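Local coordinates for MccF (Escherichia coli, PDB 4IIY), which probably acts as a serine peptidase of the S66 (LD-carboxypeptidase) family that provides self-immunity to microcin C7, at residues Asp87-Gln99 against Gly119-Tyr131. The protein carries 1 engineered substitution. Numbering follows the deposited sequence.
Sequences DFYRSGTIKERAQ and GDNSNSLLPFLDY. With 1EI (5'-O-(L-alpha-glutamylsulfamoyl)inosine), chain K.
Behind the pocket that binds glutamyl sulfamoyl inosine, the 119-131 segment packs on the first turns of helix 94-105, R97 meeting N121. At the pocket end, G119 N donates to the carbonyl O of this ligand (2.8 Å). Two residues after G119, N121 O accepts from R97 NH1 at 3.0 Å, the acceptor near the guanidinium plane but approached from above the carbonyl plane; S124 N reaches the same oxygen from the opposite face. A bend at chi3 (-77°) turns the arginine back so that NE also bonds to G92 O (2.9 Å), while L125 CD1 lies over one guanidinium face. NH1 further donates to S51 O, and NH2 pairs with E280 of the second subunit. A lysine in its place would probably lose most of this fan of bonds, leaving N121 O without its cross-segment donor and E280 of the second subunit more weakly paired. Y89 turns its ring edge to N121 OD1, CE1 lying 3.4 Å away with ring and amide planes 72° apart, and a water links that OD1 to Y89 O. The N121 amide has its strongest polar partner in A277 of the second subunit. Farther along, the contact is mostly apolar. A98 CB sits against F128 CB (3.5 Å), and its backbone N faces L125 CG. I94 points its CG2 methyl, which lies opposite the backbone N, at F128 CE2 (3.7 Å) and S124 O, while CG1 lies against S124 CB. Joining the helix that precedes strand 110-115 to the loop that follows it, the contact belongs to the largely parallel alpha/beta architecture of the LD-carboxypeptidase N-terminal domain, where a loop after a strand supplies ligand-binding backbone.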
ATOM      1  N   ASP B  87      -8.334  19.732   9.058  1.00 11.00           N
ATOM      2  CA  ASP B  87      -9.510  18.878   8.977  1.00 11.31           C
ATOM      3  C   ASP B  87      -9.108  17.517   9.543  1.00 11.58           C
ATOM      4  O   ASP B  87      -9.017  16.518   8.815  1.00 12.36           O
ATOM      5  CB  ASP B  87      -9.987  18.742   7.537  1.00 11.72           C
ATOM      6  CG  ASP B  87     -11.273  17.948   7.420  1.00 11.92           C
ATOM      7  OD1 ASP B  87     -12.164  18.123   8.287  1.00 14.41           O
ATOM      8  OD2 ASP B  87     -11.405  17.144   6.466  1.00 12.06           O
ATOM      9  N   PHE B  88      -8.835  17.503  10.845  1.00 11.98           N
ATOM     10  CA  PHE B  88      -8.380  16.316  11.560  1.00 11.65           C
ATOM     11  C   PHE B  88      -7.041  15.803  11.011  1.00 12.72           C
ATOM     12  O   PHE B  88      -5.995  16.359  11.339  1.00 14.42           O
ATOM     13  CB  PHE B  88      -9.496  15.264  11.636  1.00 11.29           C
ATOM     14  CG  PHE B  88     -10.756  15.803  12.254  1.00 12.47           C
ATOM     15  CD1 PHE B  88     -10.889  15.890  13.632  1.00 14.09           C
ATOM     16  CD2 PHE B  88     -11.777  16.286  11.455  1.00 14.00           C
ATOM     17  CE1 PHE B  88     -12.037  16.422  14.199  1.00 16.85           C
ATOM     18  CE2 PHE B  88     -12.927  16.812  12.015  1.00 18.97           C
ATOM     19  CZ  PHE B  88     -13.054  16.882  13.387  1.00 17.04           C
ATOM     20  N   TYR B  89      -7.070  14.795  10.145  1.00  9.84           N
ATOM     21  CA  TYR B  89      -5.862  14.136   9.657  1.00  9.61           C
ATOM     22  C   TYR B  89      -5.283  14.774   8.395  1.00  9.41           C
ATOM     23  O   TYR B  89      -4.236  14.342   7.906  1.00  9.73           O
ATOM     24  CB  TYR B  89      -6.170  12.667   9.355  1.00 10.67           C
ATOM     25  CG  TYR B  89      -7.152  12.452   8.210  1.00  9.22           C
ATOM     26  CD1 TYR B  89      -6.707  12.157   6.923  1.00  9.36           C
ATOM     27  CD2 TYR B  89      -8.520  12.540   8.419  1.00 10.65           C
ATOM     28  CE1 TYR B  89      -7.607  11.957   5.876  1.00  8.88           C
ATOM     29  CE2 TYR B  89      -9.424  12.344   7.384  1.00  9.24           C
ATOM     30  CZ  TYR B  89      -8.965  12.044   6.113  1.00  9.14           C
ATOM     31  OH  TYR B  89      -9.867  11.840   5.087  1.00  9.48           O
ATOM     32  N   ARG B  90      -5.967  15.779   7.860  1.00  8.99           N
ATOM     33  CA  ARG B  90      -5.568  16.391   6.594  1.00  8.62           C
ATOM     34  C   ARG B  90      -5.798  17.899   6.671  1.00  8.37           C
ATOM     35  O   ARG B  90      -6.392  18.391   7.640  1.00  8.92           O
ATOM     36  CB  ARG B  90      -6.358  15.775   5.435  1.00  9.58           C
ATOM     37  CG  ARG B  90      -7.856  15.923   5.591  1.00  8.68           C
ATOM     38  CD  ARG B  90      -8.643  15.177   4.518  1.00  8.20           C
ATOM     39  NE  ARG B  90     -10.057  15.530   4.601  1.00  8.32           N
ATOM     40  CZ  ARG B  90     -10.981  15.164   3.721  1.00  7.97           C
ATOM     41  NH1 ARG B  90     -10.673  14.382   2.696  1.00  8.78           N
ATOM     42  NH2 ARG B  90     -12.232  15.588   3.873  1.00  9.78           N
ATOM     43  N   SER B  91      -5.334  18.635   5.669  1.00  8.27           N
ATOM     44  CA  SER B  91      -5.435  20.091   5.672  1.00  7.46           C
ATOM     45  C   SER B  91      -6.793  20.605   5.208  1.00  9.01           C
ATOM     46  O   SER B  91      -7.134  21.763   5.474  1.00 10.30           O
ATOM     47  CB  SER B  91      -4.380  20.659   4.748  1.00  8.84           C
ATOM     48  OG  SER B  91      -4.516  20.035   3.486  1.00  8.89           O
ATOM     49  N   GLY B  92      -7.562  19.768   4.513  1.00  8.38           N
ATOM     50  CA  GLY B  92      -8.852  20.182   3.987  1.00  9.05           C
ATOM     51  C   GLY B  92      -9.435  19.080   3.129  1.00  7.95           C
ATOM     52  O   GLY B  92      -8.838  17.995   3.016  1.00  8.27           O
ATOM     53  N   THR B  93     -10.590  19.335   2.525  1.00  8.52           N
ATOM     54  CA  THR B  93     -11.215  18.334   1.670  1.00  8.73           C
ATOM     55  C   THR B  93     -10.339  18.074   0.445  1.00  7.07           C
ATOM     56  O   THR B  93      -9.433  18.839   0.137  1.00  7.66           O
ATOM     57  CB  THR B  93     -12.601  18.779   1.183  1.00  8.76           C
ATOM     58  OG1 THR B  93     -12.439  19.914   0.325  1.00  9.90           O
ATOM     59  CG2 THR B  93     -13.520  19.129   2.358  1.00 10.79           C
ATOM     60  N   ILE B  94     -10.622  16.989  -0.263  1.00  7.78           N
ATOM     61  CA  ILE B  94      -9.934  16.699  -1.516  1.00  7.82           C
ATOM     62  C   ILE B  94      -9.944  17.914  -2.455  1.00  9.19           C
ATOM     63  O   ILE B  94      -8.899  18.344  -2.961  1.00  8.85           O
ATOM     64  CB  ILE B  94     -10.557  15.462  -2.199  1.00  8.37           C
ATOM     65  CG1 ILE B  94     -10.350  14.233  -1.317  1.00  8.44           C
ATOM     66  CG2 ILE B  94      -9.951  15.258  -3.586  1.00  9.54           C
ATOM     67  CD1 ILE B  94     -11.103  13.006  -1.795  1.00  8.52           C
ATOM     68  N   LYS B  95     -11.127  18.480  -2.669  1.00  9.04           N
ATOM     69  CA  LYS B  95     -11.238  19.625  -3.567  1.00 10.17           C
ATOM     70  C   LYS B  95     -10.542  20.886  -3.060  1.00  8.57           C
ATOM     71  O   LYS B  95      -9.933  21.615  -3.848  1.00  9.40           O
ATOM     72  CB  LYS B  95     -12.701  19.898  -3.904  1.00 11.07           C
ATOM     73  CG  LYS B  95     -13.258  18.829  -4.817  1.00 11.95           C
ATOM     74  CD  LYS B  95     -14.729  19.022  -5.082  1.00 14.78           C
ATOM     75  CE  LYS B  95     -15.229  17.967  -6.050  1.00 16.58           C
ATOM     76  NZ  LYS B  95     -16.698  18.048  -6.247  1.00 19.25           N
ATOM     77  N   GLU B  96     -10.603  21.127  -1.754  1.00  8.73           N
ATOM     78  CA  GLU B  96      -9.891  22.266  -1.171  1.00  9.10           C
ATOM     79  C   GLU B  96      -8.388  22.150  -1.427  1.00  8.79           C
ATOM     80  O   GLU B  96      -7.717  23.131  -1.767  1.00  8.33           O
ATOM     81  CB  GLU B  96     -10.151  22.368   0.335  1.00  9.93           C
ATOM     82  CG  GLU B  96     -11.512  22.943   0.708  1.00 12.58           C
ATOM     83  CD  GLU B  96     -11.732  23.003   2.217  1.00 16.66           C
ATOM     84  OE1 GLU B  96     -11.373  22.049   2.940  1.00 12.92           O
ATOM     85  OE2 GLU B  96     -12.263  24.026   2.701  1.00 26.94           O
ATOM     86  N   ARG B  97      -7.849  20.944  -1.257  1.00  8.09           N
ATOM     87  CA  ARG B  97      -6.419  20.733  -1.440  1.00  7.73           C
ATOM     88  C   ARG B  97      -6.014  20.890  -2.903  1.00  7.42           C
ATOM     89  O   ARG B  97      -4.967  21.471  -3.213  1.00  7.92           O
ATOM     90  CB  ARG B  97      -5.997  19.384  -0.857  1.00  7.80           C
ATOM     91  CG  ARG B  97      -5.993  19.385   0.671  1.00  7.96           C
ATOM     92  CD  ARG B  97      -5.656  18.018   1.232  1.00  7.27           C
ATOM     93  NE  ARG B  97      -6.793  17.106   1.160  1.00  7.64           N
ATOM     94  CZ  ARG B  97      -6.719  15.820   0.829  1.00  7.02           C
ATOM     95  NH1 ARG B  97      -5.555  15.262   0.503  1.00  7.96           N
ATOM     96  NH2 ARG B  97      -7.824  15.090   0.820  1.00  8.24           N
ATOM     97  N   ALA B  98      -6.843  20.398  -3.817  1.00  7.90           N
ATOM     98  CA  ALA B  98      -6.552  20.596  -5.235  1.00  8.14           C
ATOM     99  C   ALA B  98      -6.570  22.081  -5.590  1.00  7.79           C
ATOM    100  O   ALA B  98      -5.711  22.561  -6.321  1.00  8.76           O
ATOM    101  CB  ALA B  98      -7.529  19.820  -6.100  1.00  9.56           C
ATOM    102  N   GLN B  99      -7.547  22.801  -5.045  1.00  9.00           N
ATOM    103  CA  GLN B  99      -7.641  24.244  -5.275  1.00  9.60           C
ATOM    104  C   GLN B  99      -6.405  24.972  -4.753  1.00  9.10           C
ATOM    105  O   GLN B  99      -5.892  25.887  -5.401  1.00  9.37           O
ATOM    106  CB  GLN B  99      -8.877  24.811  -4.569  1.00 12.06           C
ATOM    107  CG  GLN B  99     -10.224  24.330  -5.095  1.00 22.41           C
ATOM    108  CD  GLN B  99     -11.369  24.562  -4.107  1.00 27.64           C
ATOM    109  OE1 GLN B  99     -11.249  25.341  -3.155  1.00 30.02           O
ATOM    110  NE2 GLN B  99     -12.486  23.878  -4.332  1.00 26.02           N
ATOM    111  N   GLY B 119       2.280  12.965   4.058  1.00  7.96           N
ATOM    112  CA  GLY B 119       1.170  12.382   4.781  1.00  8.76           C
ATOM    113  C   GLY B 119       0.760  11.077   4.120  1.00  7.69           C
ATOM    114  O   GLY B 119       1.531  10.116   4.094  1.00  9.82           O
ATOM    115  N   ASP B 120      -0.448  11.053   3.560  1.00  7.06           N
ATOM    116  CA  ASP B 120      -1.035   9.840   2.992  1.00  7.60           C
ATOM    117  C   ASP B 120      -1.936  10.106   1.784  1.00  7.50           C
ATOM    118  O   ASP B 120      -2.293   9.159   1.077  1.00  8.75           O
ATOM    119  CB  ASP B 120      -1.895   9.127   4.040  1.00  9.57           C
ATOM    120  CG  ASP B 120      -1.087   8.534   5.158  1.00 11.70           C
ATOM    121  OD1 ASP B 120      -0.572   7.407   4.989  1.00 14.15           O
ATOM    122  OD2 ASP B 120      -0.978   9.184   6.214  1.00 13.24           O
ATOM    123  N   ASN B 121      -2.334  11.358   1.562  1.00  7.45           N
ATOM    124  CA  ASN B 121      -3.567  11.628   0.820  1.00  8.61           C
ATOM    125  C   ASN B 121      -3.457  12.469  -0.442  1.00  7.15           C
ATOM    126  O   ASN B 121      -4.483  12.867  -1.006  1.00  7.52           O
ATOM    127  CB  ASN B 121      -4.624  12.206   1.777  1.00  9.52           C
ATOM    128  CG  ASN B 121      -4.973  11.236   2.871  1.00  8.04           C
ATOM    129  OD1 ASN B 121      -4.797  11.515   4.046  1.00  9.89           O
ATOM    130  ND2 ASN B 121      -5.422  10.048   2.482  1.00  9.21           N
ATOM    131  N   SER B 122      -2.252  12.745  -0.916  1.00  6.59           N
ATOM    132  CA  SER B 122      -2.159  13.598  -2.092  0.64  6.77           C
ATOM    133  C   SER B 122      -2.681  12.924  -3.358  1.00  6.68           C
ATOM    134  O   SER B 122      -3.119  13.623  -4.275  1.00  6.98           O
ATOM    135  CB  SER B 122      -0.757  14.169  -2.295  0.64  8.26           C
ATOM    136  OG  SER B 122       0.132  13.206  -2.815  0.64  6.91           O
ATOM    137  N   ASN B 123      -2.690  11.589  -3.406  1.00  6.21           N
ATOM    138  CA  ASN B 123      -3.252  10.922  -4.586  1.00  7.00           C
ATOM    139  C   ASN B 123      -4.705  11.326  -4.859  1.00  6.13           C
ATOM    140  O   ASN B 123      -5.140  11.328  -6.013  1.00  7.09           O
ATOM    141  CB  ASN B 123      -3.071   9.389  -4.572  1.00  5.93           C
ATOM    142  CG  ASN B 123      -3.915   8.685  -3.510  1.00  6.00           C
ATOM    143  OD1 ASN B 123      -4.126   9.206  -2.410  1.00  6.97           O
ATOM    144  ND2 ASN B 123      -4.394   7.479  -3.834  1.00  6.70           N
ATOM    145  N   SER B 124      -5.447  11.679  -3.813  1.00  6.73           N
ATOM    146  CA  SER B 124      -6.841  12.093  -3.990  1.00  6.63           C
ATOM    147  C   SER B 124      -6.991  13.288  -4.925  1.00  6.65           C
ATOM    148  O   SER B 124      -8.040  13.460  -5.551  1.00  7.99           O
ATOM    149  CB  SER B 124      -7.476  12.471  -2.659  1.00  7.30           C
ATOM    150  OG  SER B 124      -7.628  11.358  -1.806  1.00  7.54           O
ATOM    151  N   LEU B 125      -5.974  14.143  -4.973  1.00  6.48           N
ATOM    152  CA  LEU B 125      -6.065  15.406  -5.701  1.00  7.27           C
ATOM    153  C   LEU B 125      -5.993  15.242  -7.205  1.00  7.26           C
ATOM    154  O   LEU B 125      -6.382  16.155  -7.936  1.00  7.87           O
ATOM    155  CB  LEU B 125      -4.927  16.347  -5.297  1.00  7.65           C
ATOM    156  CG  LEU B 125      -5.021  17.144  -3.999  1.00  8.29           C
ATOM    157  CD1 LEU B 125      -5.190  16.243  -2.783  1.00 10.65           C
ATOM    158  CD2 LEU B 125      -3.798  18.035  -3.864  1.00  9.30           C
ATOM    159  N   LEU B 126      -5.466  14.113  -7.673  1.00  7.45           N
ATOM    160  CA  LEU B 126      -5.070  13.995  -9.073  1.00  7.93           C
ATOM    161  C   LEU B 126      -6.155  14.258 -10.126  1.00  7.54           C
ATOM    162  O   LEU B 126      -5.861  14.870 -11.142  1.00  8.81           O
ATOM    163  CB  LEU B 126      -4.324  12.675  -9.315  1.00  7.21           C
ATOM    164  CG  LEU B 126      -2.945  12.623  -8.636  1.00  6.91           C
ATOM    165  CD1 LEU B 126      -2.379  11.205  -8.679  1.00  7.72           C
ATOM    166  CD2 LEU B 126      -1.976  13.610  -9.270  1.00  9.74           C
ATOM    167  N   PRO B 127      -7.401  13.824  -9.890  1.00  7.40           N
ATOM    168  CA  PRO B 127      -8.426  14.136 -10.898  1.00  7.99           C
ATOM    169  C   PRO B 127      -8.754  15.627 -11.014  1.00  8.76           C
ATOM    170  O   PRO B 127      -9.421  16.017 -11.978  1.00 10.99           O
ATOM    171  CB  PRO B 127      -9.655  13.371 -10.394  1.00 10.04           C
ATOM    172  CG  PRO B 127      -9.107  12.296  -9.497  1.00 10.27           C
ATOM    173  CD  PRO B 127      -7.916  12.942  -8.833  1.00  8.54           C
ATOM    174  N   PHE B 128      -8.287  16.442 -10.074  1.00  8.62           N
ATOM    175  CA  PHE B 128      -8.756  17.819  -9.919  1.00  8.60           C
ATOM    176  C   PHE B 128      -7.682  18.872 -10.181  1.00  9.30           C
ATOM    177  O   PHE B 128      -7.950  20.078 -10.097  1.00  9.94           O
ATOM    178  CB  PHE B 128      -9.342  18.008  -8.514  1.00  9.29           C
ATOM    179  CG  PHE B 128     -10.414  17.017  -8.182  1.00  8.92           C
ATOM    180  CD1 PHE B 128     -11.668  17.122  -8.769  1.00 11.14           C
ATOM    181  CD2 PHE B 128     -10.165  15.951  -7.321  1.00  9.24           C
ATOM    182  CE1 PHE B 128     -12.669  16.196  -8.490  1.00 11.52           C
ATOM    183  CE2 PHE B 128     -11.152  15.026  -7.031  1.00  9.95           C
ATOM    184  CZ  PHE B 128     -12.410  15.148  -7.613  1.00 11.69           C
ATOM    185  N   LEU B 129      -6.465  18.438 -10.496  1.00  8.84           N
ATOM    186  CA  LEU B 129      -5.398  19.395 -10.790  1.00  9.24           C
ATOM    187  C   LEU B 129      -5.584  19.990 -12.172  1.00  9.05           C
ATOM    188  O   LEU B 129      -6.080  19.327 -13.087  1.00 10.73           O
ATOM    189  CB  LEU B 129      -4.012  18.756 -10.696  1.00  9.62           C
ATOM    190  CG  LEU B 129      -3.624  18.174  -9.344  1.00  9.19           C
ATOM    191  CD1 LEU B 129      -2.164  17.741  -9.394  1.00 10.31           C
ATOM    192  CD2 LEU B 129      -3.845  19.199  -8.241  1.00 11.19           C
ATOM    193  N   ASP B 130      -5.158  21.236 -12.333  1.00  9.36           N
ATOM    194  CA  ASP B 130      -5.325  21.922 -13.609  1.00 10.82           C
ATOM    195  C   ASP B 130      -4.109  21.658 -14.486  1.00  9.23           C
ATOM    196  O   ASP B 130      -3.177  22.465 -14.543  1.00 10.47           O
ATOM    197  CB  ASP B 130      -5.528  23.420 -13.376  1.00 12.39           C
ATOM    198  CG  ASP B 130      -6.034  24.142 -14.612  1.00 11.13           C
ATOM    199  OD1 ASP B 130      -5.824  23.633 -15.733  1.00 12.38           O
ATOM    200  OD2 ASP B 130      -6.630  25.233 -14.445  1.00 13.66           O
ATOM    201  N   TYR B 131      -4.115  20.508 -15.158  1.00 10.51           N
ATOM    202  CA  TYR B 131      -2.963  20.090 -15.954  1.00 11.32           C
ATOM    203  C   TYR B 131      -2.681  21.057 -17.099  1.00 11.35           C
ATOM    204  O   TYR B 131      -1.529  21.318 -17.416  1.00 11.42           O
ATOM    205  CB  TYR B 131      -3.125  18.647 -16.453  1.00 11.80           C
ATOM    206  CG  TYR B 131      -3.197  17.706 -15.280  1.00  8.93           C
ATOM    207  CD1 TYR B 131      -2.073  17.457 -14.513  1.00  9.92           C
ATOM    208  CD2 TYR B 131      -4.390  17.124 -14.898  1.00 10.68           C
ATOM    209  CE1 TYR B 131      -2.124  16.630 -13.409  1.00  8.75           C
ATOM    210  CE2 TYR B 131      -4.455  16.295 -13.787  1.00  9.80           C
ATOM    211  CZ  TYR B 131      -3.318  16.053 -13.044  1.00  8.74           C
ATOM    212  OH  TYR B 131      -3.359  15.238 -11.930  1.00  9.47           O
TER
HETATM  213  O6  1EI K 401       6.436  13.874  15.350  0.61 21.67           O
HETATM  214  C6  1EI K 401       7.418  13.636  14.613  0.97 14.41           C
HETATM  215  N1  1EI K 401       8.634  13.365  15.129  0.80 17.38           N
HETATM  216  C2  1EI K 401       9.699  13.112  14.349  0.82 16.17           C
HETATM  217  N3  1EI K 401       9.644  13.111  13.006  0.86 14.71           N
HETATM  218  C5  1EI K 401       7.274  13.652  13.146  1.00 15.41           C
HETATM  219  C4  1EI K 401       8.480  13.370  12.372  1.00 14.27           C
HETATM  220  N7  1EI K 401       6.286  13.876  12.256  0.90 16.92           N
HETATM  221  C8  1EI K 401       6.813  13.745  11.015  0.88 17.65           C
HETATM  222  N9  1EI K 401       8.118  13.442  11.097  0.81 13.46           N
HETATM  223  C1' 1EI K 401       9.033  13.209   9.967  0.93 12.67           C
HETATM  224  O4' 1EI K 401       8.675  13.978   8.827  0.83 13.49           O
HETATM  225  C2' 1EI K 401       8.912  11.761   9.543  0.95 19.21           C
HETATM  226  O2' 1EI K 401       9.865  10.964  10.247  0.83 20.59           O
HETATM  227  C3' 1EI K 401       9.199  11.809   8.059  0.73 19.72           C
HETATM  228  O3' 1EI K 401      10.533  11.371   7.818  0.59 15.04           O
HETATM  229  C4' 1EI K 401       9.096  13.271   7.663  0.94 17.18           C
HETATM  230  C5' 1EI K 401       8.118  13.483   6.515  0.93 14.79           C
HETATM  231  O5' 1EI K 401       6.794  13.097   6.896  0.89 12.04           O
HETATM  232  SBF 1EI K 401       5.752  12.872   5.792  0.79 10.74           S
HETATM  233  OAE 1EI K 401       4.447  13.215   6.313  0.69 11.88           O
HETATM  234  OAF 1EI K 401       6.139  13.717   4.693  0.98 11.32           O
HETATM  235  NAQ 1EI K 401       5.858  11.380   5.393  0.98 13.46           N
HETATM  236  C   1EI K 401       5.225  10.770   4.369  0.69 10.93           C
HETATM  237  O   1EI K 401       4.463  11.278   3.554  0.98 10.43           O
HETATM  238  CA  1EI K 401       5.524   9.309   4.189  0.70 14.51           C
HETATM  239  N   1EI K 401       6.363   8.817   5.268  0.72 18.14           N
HETATM  240  CB  1EI K 401       4.221   8.524   4.092  0.78 20.14           C
HETATM  241  CG  1EI K 401       4.340   7.381   3.088  0.82 22.64           C
HETATM  242  CD  1EI K 401       5.040   6.195   3.713  1.00 18.99           C
HETATM  243  OE1 1EI K 401       5.722   6.369   4.743  0.48 23.66           O
HETATM  244  OE2 1EI K 401       4.904   5.085   3.170  0.75 20.05           O
HETATM  245  O   HOH W   1      -3.466  13.492   5.283  1.00 14.67           O